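Local structure of protein virC2 (Agrobacterium tumefaciens, 2RH3) at residues 9-12 / 13-16; 76-79 / 80-83. The protein enhances T-DNA transfer and virulence in crown gall tumour formation, probably by binding DNA through the C-terminal ribbon-helix-helix domain described here. All coordinates share one frame; numbering follows the deposited sequence.

Interaction 1. Residues 9-12 / 13-16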
ATOM      1  N   PRO A   9      -3.998  -7.892  -2.944  1.00 21.35           N
ATOM      2  CA  PRO A   9      -3.284  -8.704  -1.963  1.00 21.65           C
ATOM      3  C   PRO A   9      -1.964  -9.275  -2.510  1.00 21.79           C
ATOM      4  O   PRO A   9      -1.861  -9.561  -3.721  1.00 22.29           O
ATOM      5  CB  PRO A   9      -4.280  -9.827  -1.656  1.00 22.39           C
ATOM      6  CG  PRO A   9      -5.633  -9.225  -1.973  1.00 22.04           C
ATOM      7  CD  PRO A   9      -5.363  -8.393  -3.193  1.00 22.22           C
ATOM      8  N   PRO A  10      -0.959  -9.438  -1.632  1.00 21.88           N
ATOM      9  CA  PRO A  10       0.321  -9.978  -2.054  1.00 22.39           C
ATOM     10  C   PRO A  10       0.230 -11.479  -2.334  1.00 22.57           C
ATOM     11  O   PRO A  10      -0.711 -12.161  -1.868  1.00 22.20           O
ATOM     12  CB  PRO A  10       1.219  -9.721  -0.839  1.00 22.21           C
ATOM     13  CG  PRO A  10       0.287  -9.761   0.322  1.00 21.54           C
ATOM     14  CD  PRO A  10      -0.981  -9.137  -0.184  1.00 21.95           C
ATOM     15  N   ALA A  11       1.217 -11.988  -3.072  1.00 22.56           N
ATOM     16  CA  ALA A  11       1.402 -13.426  -3.251  1.00 23.04           C
ATOM     17  C   ALA A  11       1.738 -14.110  -1.922  1.00 23.36           C
ATOM     18  O   ALA A  11       2.278 -13.476  -1.018  1.00 22.46           O
ATOM     19  CB  ALA A  11       2.521 -13.676  -4.251  1.00 23.33           C
ATOM     20  N   PRO A  12       1.429 -15.418  -1.799  1.00 24.05           N
ATOM     21  CA  PRO A  12       1.861 -16.104  -0.592  1.00 24.67           C
ATOM     22  C   PRO A  12       3.353 -15.973  -0.333  1.00 24.67           C
ATOM     23  O   PRO A  12       4.155 -15.903  -1.275  1.00 25.66           O
ATOM     24  CB  PRO A  12       1.489 -17.567  -0.870  1.00 24.34           C
ATOM     25  CG  PRO A  12       0.340 -17.473  -1.772  1.00 24.92           C
ATOM     26  CD  PRO A  12       0.671 -16.316  -2.686  1.00 24.41           C
ATOM     27  N   GLU A  13       3.697 -15.923   0.950  1.00 25.23           N
ATOM     28  CA  GLU A  13       5.073 -15.804   1.457  1.00 26.13           C
ATOM     29  C   GLU A  13       5.707 -14.413   1.307  1.00 25.60           C
ATOM     30  O   GLU A  13       6.828 -14.193   1.781  1.00 26.88           O
ATOM     31  CB  GLU A  13       6.000 -16.910   0.899  1.00 26.68           C
ATOM     32  CG  GLU A  13       5.455 -18.341   1.035  1.00 29.64           C
ATOM     33  CD  GLU A  13       5.702 -18.978   2.401  0.50 31.58           C
ATOM     34  OE1 GLU A  13       5.896 -18.251   3.401  0.50 33.87           O
ATOM     35  OE2 GLU A  13       5.692 -20.226   2.473  0.50 33.35           O
ATOM     36  N   VAL A  14       5.002 -13.473   0.674  1.00 23.91           N
ATOM     37  CA  VAL A  14       5.461 -12.076   0.614  1.00 22.98           C
ATOM     38  C   VAL A  14       5.368 -11.449   2.005  1.00 23.06           C
ATOM     39  O   VAL A  14       6.248 -10.690   2.419  1.00 23.43           O
ATOM     40  CB  VAL A  14       4.646 -11.232  -0.412  1.00 22.58           C
ATOM     41  CG1 VAL A  14       4.929  -9.712  -0.293  1.00 23.29           C
ATOM     42  CG2 VAL A  14       4.912 -11.726  -1.837  1.00 23.41           C
ATOM     43  N   SER A  15       4.302 -11.805   2.712  1.00 22.15           N
ATOM     44  CA  SER A  15       3.971 -11.227   4.011  1.00 21.14           C
ATOM     45  C   SER A  15       3.478 -12.299   4.974  1.00 21.45           C
ATOM     46  O   SER A  15       2.378 -12.854   4.801  1.00 20.43           O
ATOM     47  CB  SER A  15       2.870 -10.171   3.845  1.00 21.07           C
ATOM     48  OG  SER A  15       2.465  -9.705   5.122  1.00 20.47           O
ATOM     49  N   LYS A  16       4.269 -12.593   6.004  1.00 21.40           N
ATOM     50  CA  LYS A  16       3.814 -13.520   7.037  1.00 21.60           C
ATOM     51  C   LYS A  16       2.587 -12.968   7.756  1.00 20.95           C
ATOM     52  O   LYS A  16       1.679 -13.721   8.116  1.00 19.93           O
ATOM     53  CB  LYS A  16       4.919 -13.835   8.041  1.00 23.04           C
ATOM     54  CG  LYS A  16       6.059 -14.671   7.467  1.00 25.82           C
ATOM     55  CD  LYS A  16       7.140 -14.865   8.521  1.00 31.78           C
ATOM     56  CE  LYS A  16       8.420 -15.435   7.925  1.00 35.42           C
ATOM     57  NZ  LYS A  16       9.467 -15.562   8.971  1.00 38.51           N
TER
HETATM   58  O   HOH W   1       1.857 -12.771   1.614  1.00 17.98           O
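Ala-11 and Val-14 are the ends of a type II beta turn in the loop that leaves strand 2-7, one strand of the ribbon in this ribbon-helix-helix fold, for helix 16-21. Glu-13 takes the third position of the turn with positive phi (74°), and its backbone N is hydrogen-bonded to Asp-19 OD2 in helix 16-21. Val-14 completes the turn: its N donates to Ala-11 O over 3.2 Å, arriving 35° out of the carbonyl plane. The two methyls of Val-14 divide between two neighbours. With CG1 anti to the backbone N (chi1 169°), that branch lies against Pro-10 CB at 3.7 Å, while CG2 reaches Ala-11 CB at 3.9 Å. Phe-113 of helix 97-118 packs against both Pro-10 and Val-14, so the turn is fastened to the last helix of the fold. Ser-15 follows as the N-cap of helix 16-21; its OG is hydrogen-bonded to Tyr-18 N and also to Glu-116 of helix 97-118. Water 1 bridges Ser-15 to the turn: it accepts from Ser-15 N at 2.8 Å and lies 2.8 Å from Ala-11 O, the carbonyl oxygen that Val-14 N also approaches.

Interaction 2. Residues 76-79 / 80-83; sequences MFPV and SLIE
Leaving strand 71-76, the chain runs extended through Phe-77 and Pro-78 and turns into helix 79-89 at Val-79, with Pro-78 as the N-cap residue; this strand-to-helix junction belongs to the ribbon-helix-helix fold. Pro-78 O accepts the first helical bond, from Ile-82 N at 3.2 Å, with the donor in the carbonyl plane and an N-H...O angle of 160°. A weak second bond comes to the same oxygen from Leu-81 N. One residue on, Val-79 O takes the N-H of Glu-83, N to O 2.9 Å, and the regular helical pattern is under way.

Two apolar pairs accompany these bonds. Ile-82 lays its CG1 branch against the root of the Phe-77 side chain, CG1 to Phe-77 CB at 3.4 Å, and the two side chains cross at about a right angle. With Ile-82 CG1 anti to the carbonyl carbon (chi1 -73°) the branch faces Phe-77, and the bend at chi2 (-45°) brings CD1 to Phe-77 CG, 3.6 Å away, where it meets the near end of the ring obliquely. The Phe-77 side chain also touches Leu-39 of helix 27-47 and Leu-104 of helix 97-118; Leu-104 touches Ile-82 as well. Next to this pair, Leu-81 offers its CD1 methyl to the proline ring, 3.8 Å from Pro-78 CG, and it also touches Ala-47, at the end of helix 27-47.

The carbonyls of Pro-78 and Val-79 accept the first i to i+4 bonds of the helix, from Ile-82 and Glu-83, while the contact between side chains is entirely apolar. Backbone bonding thus sets the start of the helix, and the buried Phe-77 and Ile-82 join that start to the hydrophobic core.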
ATOM      1  N   MET A  76      -8.016  10.085   5.123  1.00 39.56           N
ATOM      2  CA  MET A  76      -7.696  11.511   5.172  1.00 39.62           C
ATOM      3  C   MET A  76      -6.198  11.717   5.321  1.00 39.21           C
ATOM      4  O   MET A  76      -5.560  11.105   6.184  1.00 39.30           O
ATOM      5  CB  MET A  76      -8.415  12.197   6.343  1.00 40.23           C
ATOM      6  CG  MET A  76      -9.919  11.975   6.397  1.00 40.94           C
ATOM      7  SD  MET A  76     -10.783  12.730   5.012  1.00 43.41           S
ATOM      8  CE  MET A  76     -12.492  12.492   5.511  1.00 42.38           C
ATOM      9  N   PHE A  77      -5.644  12.578   4.472  1.00 38.76           N
ATOM     10  CA  PHE A  77      -4.241  12.971   4.556  1.00 38.29           C
ATOM     11  C   PHE A  77      -4.147  14.491   4.616  1.00 37.90           C
ATOM     12  O   PHE A  77      -4.926  15.183   3.956  1.00 37.89           O
ATOM     13  CB  PHE A  77      -3.461  12.498   3.329  1.00 38.16           C
ATOM     14  CG  PHE A  77      -3.330  11.007   3.209  1.00 38.04           C
ATOM     15  CD1 PHE A  77      -2.253  10.339   3.788  1.00 38.28           C
ATOM     16  CD2 PHE A  77      -4.260  10.272   2.482  1.00 37.68           C
ATOM     17  CE1 PHE A  77      -2.119   8.957   3.661  1.00 38.55           C
ATOM     18  CE2 PHE A  77      -4.135   8.889   2.352  1.00 37.71           C
ATOM     19  CZ  PHE A  77      -3.066   8.234   2.944  1.00 38.24           C
ATOM     20  N   PRO A  78      -3.186  15.021   5.394  1.00 37.66           N
ATOM     21  CA  PRO A  78      -2.892  16.455   5.271  1.00 37.34           C
ATOM     22  C   PRO A  78      -2.499  16.795   3.829  1.00 36.94           C
ATOM     23  O   PRO A  78      -1.786  16.016   3.185  1.00 36.44           O
ATOM     24  CB  PRO A  78      -1.702  16.660   6.216  1.00 37.43           C
ATOM     25  CG  PRO A  78      -1.763  15.511   7.177  1.00 37.55           C
ATOM     26  CD  PRO A  78      -2.351  14.361   6.416  1.00 37.64           C
ATOM     27  N   VAL A  79      -2.974  17.940   3.338  1.00 36.51           N
ATOM     28  CA  VAL A  79      -2.769  18.376   1.947  1.00 36.18           C
ATOM     29  C   VAL A  79      -1.291  18.556   1.586  1.00 35.81           C
ATOM     30  O   VAL A  79      -0.884  18.296   0.447  1.00 35.66           O
ATOM     31  CB  VAL A  79      -3.561  19.687   1.640  1.00 36.31           C
ATOM     32  CG1 VAL A  79      -3.091  20.339   0.344  1.00 36.40           C
ATOM     33  CG2 VAL A  79      -5.055  19.403   1.573  1.00 36.54           C
ATOM     34  N   SER A  80      -0.505  19.004   2.562  1.00 35.42           N
ATOM     35  CA  SER A  80       0.942  19.154   2.420  1.00 35.10           C
ATOM     36  C   SER A  80       1.628  17.836   2.029  1.00 34.59           C
ATOM     37  O   SER A  80       2.486  17.811   1.139  1.00 34.71           O
ATOM     38  CB  SER A  80       1.531  19.709   3.721  1.00 35.24           C
ATOM     39  OG  SER A  80       2.835  19.207   3.963  1.00 36.07           O
ATOM     40  N   LEU A  81       1.230  16.753   2.693  1.00 33.78           N
ATOM     41  CA  LEU A  81       1.808  15.424   2.471  1.00 32.89           C
ATOM     42  C   LEU A  81       1.380  14.822   1.132  1.00 32.13           C
ATOM     43  O   LEU A  81       2.178  14.163   0.455  1.00 31.85           O
ATOM     44  CB  LEU A  81       1.443  14.473   3.623  1.00 33.23           C
ATOM     45  CG  LEU A  81       1.751  14.926   5.061  1.00 33.58           C
ATOM     46  CD1 LEU A  81       1.471  13.805   6.049  1.00 34.11           C
ATOM     47  CD2 LEU A  81       3.183  15.426   5.221  1.00 33.74           C
ATOM     48  N   ILE A  82       0.120  15.045   0.759  1.00 31.06           N
ATOM     49  CA  ILE A  82      -0.396  14.579  -0.530  1.00 30.35           C
ATOM     50  C   ILE A  82       0.253  15.328  -1.688  1.00 29.18           C
ATOM     51  O   ILE A  82       0.524  14.738  -2.736  1.00 29.07           O
ATOM     52  CB  ILE A  82      -1.951  14.615  -0.598  1.00 30.64           C
ATOM     53  CG1 ILE A  82      -2.532  13.498   0.265  1.00 30.56           C
ATOM     54  CG2 ILE A  82      -2.471  14.477  -2.040  1.00 30.85           C
ATOM     55  CD1 ILE A  82      -1.836  12.115   0.097  1.00 32.47           C
ATOM     56  N   GLU A  83       0.531  16.615  -1.486  1.00 28.12           N
ATOM     57  CA  GLU A  83       1.326  17.362  -2.452  1.00 27.06           C
ATOM     58  C   GLU A  83       2.690  16.699  -2.653  1.00 25.75           C
ATOM     59  O   GLU A  83       3.110  16.482  -3.790  1.00 25.56           O
ATOM     60  CB  GLU A  83       1.483  18.833  -2.042  1.00 27.11           C
ATOM     61  CG  GLU A  83       2.360  19.643  -3.000  0.50 27.98           C
ATOM     62  CD  GLU A  83       1.955  21.104  -3.112  0.50 29.51           C
ATOM     63  OE1 GLU A  83       1.440  21.676  -2.124  0.50 30.76           O
ATOM     64  OE2 GLU A  83       2.160  21.685  -4.199  0.50 29.49           O
TER

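From the N terminus, strand 2-7 leads into interaction 1, whose turn folds the loop back on itself and delivers the chain to helix 16-21. Helix 27-47 and a long connection then lead to strand 71-76, the antiparallel partner of strand 2-7, and interaction 2 follows as the chain enters helix 79-89. The contacts are in series, neither nesting nor crossing; each shapes a local bend where the chain leaves a strand of the two-stranded ribbon. The centres of interaction 1 and interaction 2 are about 29 Å apart, on opposite sides of the chain's centre. Helix 97-118 is common to both, meeting 9-12 / 13-16 through Phe-113 and 76-79 / 80-83 through Leu-104.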